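Local coordinates for hypothetical protein PH1109 (Pyrococcus horikoshii, PDB 2D59) that is of unknown function but has the parallel-sheet, Rossmann-type fold of the CoA-binding domain family, at residues A[20-25]-A[101-106]; A[66-69]-A[73-76]; A[92-97]-A[114-119]. All blocks are in the same frame, centred on the assembly; numbering follows the deposited sequence.

Interaction 1: A[20-25]-A[101-106]; sequences TRYKKI and GAKVVW
Tyr22 and Lys103 meet because each CB turns its CG beside the backbone N and opposite the carbonyl carbon, chi1 -57° for the tyrosine and -61° for the lysine. This is the end of a Rossmann-type sheet where strands 24-28 and 104-107 begin: 20-25 comes off helix 12-21 and enters the first of them, and 101-106 leads into the second. Strand 80-83 lies between those two strands, so the backbones never pair. Their closest approach, 8.5 Å between Tyr22 CA and Lys103 CA, is bridged by the aromatic side chain.

Two aliphatic groups meet the same side of the phenol ring, both obliquely. Lys103 CB approaches CZ of Tyr22 to 3.8 Å and sits 30° off the ring normal, an off-centre CH-pi contact. The two side chains cross at about a right angle. The first torsion sets Lys103 CG by Tyr22 CE1, and the bend at chi2 leads the rest of the chain off, so the lysine takes part through its aliphatic carbons CB and CG. Val104, the first residue of its strand, supplies the second partner through its CG2 branch.

Each segment follows a helix: Tyr22 is the first residue beyond helix 12-21, and Gly101, with positive phi, ends helix 87-100 in a Schellman motif. Tyr22 also lies against Glu79, just before the intervening strand, and Val80, its first residue, while Val104 continues the packing onto Ile126 and Val128 of strand 126-129. On the CE2 side of the ring, Tyr22 CE2 meets Val104 CG2 at 3.8 Å.

Interaction 2: A[66-69]-A[73-76]; sequences KCYP and DIPD
Tyr68 lays one face of its ring over Ile74, and the neighbours of Ile74 hold the rest of that ring. The tyrosine's CG lies opposite its carbonyl carbon (chi1 -56°), which carries the ring to this position. CA of Ile74 stands almost above the centre, 4.1 Å from the centroid of the Tyr68 ring and 12° off its normal, so its C-H is placed for a CH-pi contact. The isoleucine adds CG1 over the same face, 3.8 Å from Tyr68 CD1, the two side chains crossing at about a right angle. At the phenol end, Pro75 brings CD to 3.3 Å from Tyr68 OH and to 3.5 Å from Tyr68 CZ. On the CD2 flank the backbone carbonyl of Asp73 comes in obliquely, Asp73 O lying 3.5 Å from Tyr68 CD2. The ring is thus bordered by three consecutive residues, by main-chain as well as side-chain atoms.

Beyond the ring, the carboxylate of Asp73 turns to Pro69: OD2 lies 3.2 Å from Pro69 CG, a polar oxygen against an aliphatic ring carbon.

Further out, Tyr68 is held through its backbone by Pro54 and Asn56, at the end of strand 51-55 and just after it. The buried side chain of Ile74 packs on Tyr53, Val55 and Ala26, which ties the other segment to the main sheet. The carbonyl oxygens of Ile74 and Asp76 both accept hydrogen bonds from Lys100 NZ, a second anchor, from helix 87-100.

Segment 66-69 starts at the last residue of the small 61-62/65-66 hairpin, and both segments then run in the irregular connection to strand 80-83. The arrangement is a loop folding back on itself, an aromatic ring with its face on Ile74 and the Pro75 ring at its hydroxyl end, at the edge of a Rossmann-type sheet.

Interaction 3: A[92-97]-A[114-119]; sequences EYVEQA and REASKK
Glu95 and Lys119 join two helices on one face of the Rossmann-type sheet, 87-100 and 114-122, which carry the chain in successive beta-alpha-beta crossovers through strand 104-107. Lys119 NZ donates to Glu95 OE1 in a salt bridge of 3.0 Å, meeting the oxygen from its anti side and 19° out of the carboxylate plane. Glu95 reaches there with its chain extended beyond CG. The lysine starts with CG opposite its own N (chi1 -177°) and bends at chi3, which swings the ammonium back towards the glutamate.

Several other polar groups have partners in their own helix or in nearby loops. Gln96 N and Ala97 N bond to the carbonyls of Glu92 and Tyr93, while in the second helix Lys118 N and Lys119 N take those of Arg114 and Glu115. Gln96 OE1 accepts from Val71 N in the loop before strand 80-83, and Ser117 OG is hydrogen-bonded to Tyr112 OH.

Beneath the salt bridge the buried interface is small and apolar. Val94 CG2 rests on Ala116 CB at 3.7 Å, the closely spaced backbones meeting at these two residues, and the other branch, Val94 CG1, lies 3.4 Å from Ala116 O.

The three contacts lie at the end of the sheet, in a surface loop and between two helices of one parallel-sheet domain. Interactions 1 and 2 have centres 15 Å apart and touch where Lys24 lies beside Asp76, which ties loop to sheet; interactions 1 and 3 are also 15 Å apart, connected by a probable hydrogen bond from Ala102 N to Ala97 O at the end of helix 87-100. Interactions 2 and 3, about 19 Å between centres, do not touch. Along the chain, 66-69 and 73-76 fall between the two segments of interaction 1, whereas the segments of interactions 1 and 3 alternate. Strand 104-107 links helices 87-100 and 114-122, and thereby interaction 1 with interaction 3.

Interaction 1: A[20-25]-A[101-106]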
loop_
_atom_site.group_PDB
_atom_site.type_symbol
_atom_site.label_atom_id
_atom_site.label_comp_id
_atom_site.label_asym_id
_atom_site.label_seq_id
_atom_site.Cartn_x
_atom_site.Cartn_y
_atom_site.Cartn_z
ATOM N N THR A 20 8.587 -9.311 3.133
ATOM C CA THR A 20 9.162 -10.523 2.579
ATOM C C THR A 20 8.114 -11.514 2.088
ATOM O O THR A 20 8.248 -12.083 1.005
ATOM C CB THR A 20 10.062 -11.216 3.621
ATOM O OG1 THR A 20 11.119 -10.324 4.001
ATOM C CG2 THR A 20 10.664 -12.487 3.049
ATOM N N ARG A 21 7.063 -11.705 2.875
ATOM C CA ARG A 21 6.021 -12.660 2.517
ATOM C C ARG A 21 4.973 -12.185 1.517
ATOM O O ARG A 21 4.458 -12.982 0.737
ATOM C CB ARG A 21 5.332 -13.159 3.784
ATOM C CG ARG A 21 6.276 -13.875 4.738
ATOM C CD ARG A 21 6.944 -15.074 4.072
ATOM N NE ARG A 21 7.841 -15.793 4.976
ATOM C CZ ARG A 21 8.939 -15.275 5.519
ATOM N NH1 ARG A 21 9.287 -14.023 5.254
ATOM N NH2 ARG A 21 9.692 -16.010 6.327
ATOM N N TYR A 22 4.661 -10.893 1.529
ATOM C CA TYR A 22 3.657 -10.363 0.614
ATOM C C TYR A 22 4.278 -9.564 -0.530
ATOM O O TYR A 22 4.867 -8.502 -0.318
ATOM C CB TYR A 22 2.659 -9.496 1.384
ATOM C CG TYR A 22 1.980 -10.234 2.517
ATOM C CD1 TYR A 22 1.209 -11.371 2.271
ATOM C CD2 TYR A 22 2.115 -9.802 3.837
ATOM C CE1 TYR A 22 0.590 -12.063 3.312
ATOM C CE2 TYR A 22 1.499 -10.486 4.885
ATOM C CZ TYR A 22 0.741 -11.614 4.615
ATOM O OH TYR A 22 0.133 -12.294 5.647
ATOM N N LYS A 23 4.139 -10.091 -1.744
ATOM C CA LYS A 23 4.679 -9.447 -2.935
ATOM C C LYS A 23 3.585 -8.875 -3.833
ATOM O O LYS A 23 3.886 -8.171 -4.793
ATOM C CB LYS A 23 5.515 -10.444 -3.744
ATOM C CG LYS A 23 6.679 -11.048 -2.979
ATOM C CD LYS A 23 7.644 -9.974 -2.501
ATOM C CE LYS A 23 8.810 -10.585 -1.740
ATOM N NZ LYS A 23 9.754 -9.548 -1.229
ATOM N N LYS A 24 2.327 -9.185 -3.525
ATOM C CA LYS A 24 1.196 -8.704 -4.320
ATOM C C LYS A 24 0.685 -7.395 -3.724
ATOM O O LYS A 24 -0.050 -7.395 -2.731
ATOM C CB LYS A 24 0.071 -9.745 -4.321
ATOM C CG LYS A 24 0.535 -11.161 -4.625
ATOM C CD LYS A 24 1.048 -11.308 -6.046
ATOM C CE LYS A 24 -0.085 -11.232 -7.054
ATOM N NZ LYS A 24 0.403 -11.488 -8.437
ATOM N N ILE A 25 1.071 -6.281 -4.339
ATOM C CA ILE A 25 0.687 -4.964 -3.846
ATOM C C ILE A 25 -0.281 -4.186 -4.725
ATOM O O ILE A 25 -0.072 -4.051 -5.929
ATOM C CB ILE A 25 1.920 -4.035 -3.661
ATOM C CG1 ILE A 25 3.076 -4.794 -3.022
ATOM C CG2 ILE A 25 1.543 -2.826 -2.803
ATOM C CD1 ILE A 25 3.894 -5.540 -4.026
ATOM N N GLY A 101 -10.092 -9.263 0.140
ATOM C CA GLY A 101 -9.458 -10.273 0.968
ATOM C C GLY A 101 -7.985 -10.007 1.213
ATOM O O GLY A 101 -7.200 -10.937 1.414
ATOM N N ALA A 102 -7.603 -8.734 1.197
ATOM C CA ALA A 102 -6.213 -8.352 1.425
ATOM C C ALA A 102 -5.778 -8.818 2.809
ATOM O O ALA A 102 -6.615 -9.106 3.663
ATOM C CB ALA A 102 -6.062 -6.841 1.303
ATOM N N LYS A 103 -4.470 -8.889 3.025
ATOM C CA LYS A 103 -3.922 -9.327 4.304
ATOM C C LYS A 103 -3.379 -8.157 5.112
ATOM O O LYS A 103 -3.320 -8.213 6.342
ATOM C CB LYS A 103 -2.786 -10.326 4.076
ATOM C CG LYS A 103 -3.186 -11.603 3.358
ATOM C CD LYS A 103 -4.071 -12.475 4.230
ATOM C CE LYS A 103 -4.359 -13.805 3.553
ATOM N NZ LYS A 103 -5.221 -14.682 4.390
ATOM N N VAL A 104 -2.984 -7.097 4.412
ATOM C CA VAL A 104 -2.407 -5.925 5.062
ATOM C C VAL A 104 -2.884 -4.611 4.455
ATOM O O VAL A 104 -3.049 -4.499 3.241
ATOM C CB VAL A 104 -0.859 -5.954 4.950
ATOM C CG1 VAL A 104 -0.255 -4.704 5.578
ATOM C CG2 VAL A 104 -0.309 -7.205 5.616
ATOM N N VAL A 105 -3.124 -3.627 5.315
ATOM C CA VAL A 105 -3.504 -2.296 4.869
ATOM C C VAL A 105 -2.315 -1.455 5.313
ATOM O O VAL A 105 -1.960 -1.443 6.491
ATOM C CB VAL A 105 -4.785 -1.781 5.556
ATOM C CG1 VAL A 105 -5.105 -0.372 5.060
ATOM C CG2 VAL A 105 -5.944 -2.713 5.253
ATOM N N TRP A 106 -1.688 -0.776 4.365
ATOM C CA TRP A 106 -0.521 0.034 4.667
ATOM C C TRP A 106 -0.798 1.515 4.438
ATOM O O TRP A 106 -0.944 1.955 3.300
ATOM C CB TRP A 106 0.650 -0.428 3.793
ATOM C CG TRP A 106 1.974 0.180 4.150
ATOM C CD1 TRP A 106 2.275 1.511 4.211
ATOM C CD2 TRP A 106 3.186 -0.520 4.465
ATOM N NE1 TRP A 106 3.596 1.683 4.540
ATOM C CE2 TRP A 106 4.181 0.455 4.699
ATOM C CE3 TRP A 106 3.531 -1.875 4.563
ATOM C CZ2 TRP A 106 5.498 0.119 5.036
ATOM C CZ3 TRP A 106 4.843 -2.210 4.896
ATOM C CH2 TRP A 106 5.809 -1.214 5.127
#

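Interaction 2: A[66-69]-A[73-76]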
loop_
_atom_site.group_PDB
_atom_site.type_symbol
_atom_site.label_atom_id
_atom_site.label_comp_id
_atom_site.label_asym_id
_atom_site.label_seq_id
_atom_site.Cartn_x
_atom_site.Cartn_y
_atom_site.Cartn_z
ATOM N N LYS A 66 -0.959 -1.694 -15.881
ATOM C CA LYS A 66 -2.361 -1.343 -16.074
ATOM C C LYS A 66 -2.895 -0.804 -14.752
ATOM O O LYS A 66 -2.733 -1.435 -13.708
ATOM C CB LYS A 66 -3.181 -2.561 -16.498
ATOM C CG LYS A 66 -4.657 -2.244 -16.700
ATOM C CD LYS A 66 -5.434 -3.452 -17.182
ATOM C CE LYS A 66 -6.902 -3.107 -17.382
ATOM N NZ LYS A 66 -7.672 -4.273 -17.891
ATOM N N CYS A 67 -3.533 0.360 -14.801
ATOM C CA CYS A 67 -4.070 0.985 -13.598
ATOM C C CYS A 67 -5.584 0.809 -13.500
ATOM O O CYS A 67 -6.314 1.130 -14.437
ATOM C CB CYS A 67 -3.709 2.468 -13.593
ATOM S SG CYS A 67 -4.013 3.308 -12.029
ATOM N N TYR A 68 -6.048 0.301 -12.360
ATOM C CA TYR A 68 -7.474 0.064 -12.145
ATOM C C TYR A 68 -8.151 1.164 -11.325
ATOM O O TYR A 68 -7.525 1.803 -10.480
ATOM C CB TYR A 68 -7.676 -1.293 -11.459
ATOM C CG TYR A 68 -7.059 -2.453 -12.210
ATOM C CD1 TYR A 68 -5.682 -2.681 -12.179
ATOM C CD2 TYR A 68 -7.850 -3.306 -12.977
ATOM C CE1 TYR A 68 -5.107 -3.731 -12.896
ATOM C CE2 TYR A 68 -7.288 -4.357 -13.698
ATOM C CZ TYR A 68 -5.920 -4.564 -13.654
ATOM O OH TYR A 68 -5.370 -5.605 -14.369
ATOM N N PRO A 69 -9.449 1.407 -11.577
ATOM C CA PRO A 69 -10.184 2.441 -10.843
ATOM C C PRO A 69 -10.535 2.020 -9.416
ATOM O O PRO A 69 -10.841 2.859 -8.571
ATOM C CB PRO A 69 -11.422 2.659 -11.709
ATOM C CG PRO A 69 -11.677 1.294 -12.249
ATOM C CD PRO A 69 -10.290 0.820 -12.637
ATOM N N ASP A 73 -11.304 -4.356 -8.861
ATOM C CA ASP A 73 -11.216 -4.573 -10.303
ATOM C C ASP A 73 -9.968 -5.356 -10.694
ATOM O O ASP A 73 -9.889 -5.904 -11.793
ATOM C CB ASP A 73 -11.230 -3.238 -11.052
ATOM C CG ASP A 73 -12.539 -2.496 -10.895
ATOM O OD1 ASP A 73 -13.601 -3.132 -11.057
ATOM O OD2 ASP A 73 -12.508 -1.280 -10.621
ATOM N N ILE A 74 -8.991 -5.399 -9.796
ATOM C CA ILE A 74 -7.754 -6.122 -10.061
ATOM C C ILE A 74 -8.037 -7.618 -10.141
ATOM O O ILE A 74 -8.591 -8.204 -9.214
ATOM C CB ILE A 74 -6.719 -5.861 -8.948
ATOM C CG1 ILE A 74 -6.400 -4.369 -8.897
ATOM C CG2 ILE A 74 -5.457 -6.670 -9.205
ATOM C CD1 ILE A 74 -5.565 -3.953 -7.698
ATOM N N PRO A 75 -7.661 -8.254 -11.261
ATOM C CA PRO A 75 -7.870 -9.691 -11.476
ATOM C C PRO A 75 -7.089 -10.579 -10.508
ATOM O O PRO A 75 -7.632 -11.525 -9.941
ATOM C CB PRO A 75 -7.405 -9.898 -12.921
ATOM C CG PRO A 75 -7.586 -8.554 -13.548
ATOM C CD PRO A 75 -7.107 -7.625 -12.470
ATOM N N ASP A 76 -5.810 -10.266 -10.328
ATOM C CA ASP A 76 -4.936 -11.045 -9.457
ATOM C C ASP A 76 -5.184 -10.822 -7.970
ATOM O O ASP A 76 -5.784 -9.823 -7.573
ATOM C CB ASP A 76 -3.476 -10.736 -9.788
ATOM C CG ASP A 76 -3.114 -11.129 -11.208
ATOM O OD1 ASP A 76 -1.973 -10.865 -11.639
ATOM O OD2 ASP A 76 -3.984 -11.701 -11.898
#

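Interaction 3: A[92-97]-A[114-119]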
loop_
_atom_site.group_PDB
_atom_site.type_symbol
_atom_site.label_atom_id
_atom_site.label_comp_id
_atom_site.label_asym_id
_atom_site.label_seq_id
_atom_site.Cartn_x
_atom_site.Cartn_y
_atom_site.Cartn_z
ATOM N N GLU A 92 -13.101 4.202 1.815
ATOM C CA GLU A 92 -13.604 3.534 0.622
ATOM C C GLU A 92 -12.658 2.420 0.175
ATOM O O GLU A 92 -13.096 1.318 -0.146
ATOM C CB GLU A 92 -13.795 4.551 -0.511
ATOM C CG GLU A 92 -12.508 5.166 -1.027
ATOM C CD GLU A 92 -12.746 6.318 -1.982
ATOM O OE1 GLU A 92 -13.463 6.125 -2.989
ATOM O OE2 GLU A 92 -12.213 7.419 -1.725
ATOM N N TYR A 93 -11.360 2.704 0.170
ATOM C CA TYR A 93 -10.375 1.716 -0.246
ATOM C C TYR A 93 -10.164 0.601 0.769
ATOM O O TYR A 93 -9.779 -0.510 0.403
ATOM C CB TYR A 93 -9.050 2.407 -0.576
ATOM C CG TYR A 93 -9.145 3.247 -1.827
ATOM C CD1 TYR A 93 -9.112 4.638 -1.762
ATOM C CD2 TYR A 93 -9.319 2.650 -3.075
ATOM C CE1 TYR A 93 -9.252 5.415 -2.911
ATOM C CE2 TYR A 93 -9.462 3.413 -4.224
ATOM C CZ TYR A 93 -9.429 4.794 -4.137
ATOM O OH TYR A 93 -9.578 5.554 -5.274
ATOM N N VAL A 94 -10.409 0.889 2.044
ATOM C CA VAL A 94 -10.268 -0.132 3.073
ATOM C C VAL A 94 -11.396 -1.140 2.880
ATOM O O VAL A 94 -11.186 -2.346 2.971
ATOM C CB VAL A 94 -10.364 0.468 4.493
ATOM C CG1 VAL A 94 -10.487 -0.645 5.525
ATOM C CG2 VAL A 94 -9.131 1.304 4.780
ATOM N N GLU A 95 -12.594 -0.630 2.613
ATOM C CA GLU A 95 -13.753 -1.480 2.387
ATOM C C GLU A 95 -13.478 -2.378 1.185
ATOM O O GLU A 95 -13.859 -3.549 1.171
ATOM C CB GLU A 95 -14.994 -0.616 2.144
ATOM C CG GLU A 95 -15.412 0.190 3.367
ATOM C CD GLU A 95 -16.565 1.137 3.095
ATOM O OE1 GLU A 95 -17.054 1.766 4.057
ATOM O OE2 GLU A 95 -16.982 1.257 1.924
ATOM N N GLN A 96 -12.805 -1.820 0.182
ATOM C CA GLN A 96 -12.448 -2.571 -1.015
ATOM C C GLN A 96 -11.427 -3.641 -0.654
ATOM O O GLN A 96 -11.553 -4.796 -1.057
ATOM C CB GLN A 96 -11.852 -1.638 -2.071
ATOM C CG GLN A 96 -12.870 -0.825 -2.849
ATOM C CD GLN A 96 -12.213 0.158 -3.792
ATOM O OE1 GLN A 96 -11.139 -0.109 -4.336
ATOM N NE2 GLN A 96 -12.857 1.300 -4.003
ATOM N N ALA A 97 -10.408 -3.247 0.105
ATOM C CA ALA A 97 -9.366 -4.175 0.531
ATOM C C ALA A 97 -9.995 -5.335 1.297
ATOM O O ALA A 97 -9.572 -6.479 1.163
ATOM C CB ALA A 97 -8.351 -3.451 1.415
ATOM N N ARG A 114 -8.358 6.882 11.650
ATOM C CA ARG A 114 -8.660 5.852 12.640
ATOM C C ARG A 114 -9.917 5.036 12.362
ATOM O O ARG A 114 -9.970 3.853 12.688
ATOM C CB ARG A 114 -8.742 6.454 14.048
ATOM C CG ARG A 114 -9.916 7.377 14.297
ATOM C CD ARG A 114 -10.006 7.713 15.784
ATOM N NE ARG A 114 -10.308 6.528 16.586
ATOM C CZ ARG A 114 -11.500 5.941 16.625
ATOM N NH1 ARG A 114 -11.695 4.863 17.375
ATOM N NH2 ARG A 114 -12.505 6.440 15.922
ATOM N N GLU A 115 -10.927 5.655 11.762
ATOM C CA GLU A 115 -12.162 4.937 11.465
ATOM C C GLU A 115 -11.924 3.857 10.411
ATOM O O GLU A 115 -12.379 2.722 10.559
ATOM C CB GLU A 115 -13.234 5.921 10.987
ATOM C CG GLU A 115 -13.694 6.890 12.067
ATOM C CD GLU A 115 -14.571 6.226 13.111
ATOM O OE1 GLU A 115 -15.742 5.921 12.804
ATOM O OE2 GLU A 115 -14.090 5.999 14.240
ATOM N N ALA A 116 -11.206 4.212 9.350
ATOM C CA ALA A 116 -10.902 3.268 8.280
ATOM C C ALA A 116 -10.009 2.146 8.806
ATOM O O ALA A 116 -10.187 0.978 8.461
ATOM C CB ALA A 116 -10.215 3.990 7.130
ATOM N N SER A 117 -9.045 2.509 9.647
ATOM C CA SER A 117 -8.129 1.534 10.225
ATOM C C SER A 117 -8.874 0.574 11.143
ATOM O O SER A 117 -8.604 -0.626 11.152
ATOM C CB SER A 117 -7.033 2.248 11.020
ATOM O OG SER A 117 -6.162 1.319 11.638
ATOM N N LYS A 118 -9.816 1.109 11.913
ATOM C CA LYS A 118 -10.593 0.293 12.838
ATOM C C LYS A 118 -11.379 -0.779 12.090
ATOM O O LYS A 118 -11.386 -1.942 12.486
ATOM C CB LYS A 118 -11.552 1.169 13.643
ATOM C CG LYS A 118 -12.382 0.407 14.661
ATOM C CD LYS A 118 -13.262 1.352 15.464
ATOM C CE LYS A 118 -14.094 0.599 16.488
ATOM N NZ LYS A 118 -14.926 1.517 17.317
ATOM N N LYS A 119 -12.035 -0.384 11.005
ATOM C CA LYS A 119 -12.812 -1.331 10.217
ATOM C C LYS A 119 -11.892 -2.414 9.668
ATOM O O LYS A 119 -12.219 -3.601 9.703
ATOM C CB LYS A 119 -13.525 -0.610 9.069
ATOM C CG LYS A 119 -14.419 -1.511 8.227
ATOM C CD LYS A 119 -15.238 -0.709 7.229
ATOM C CE LYS A 119 -16.216 0.218 7.934
ATOM N NZ LYS A 119 -17.024 1.013 6.967
#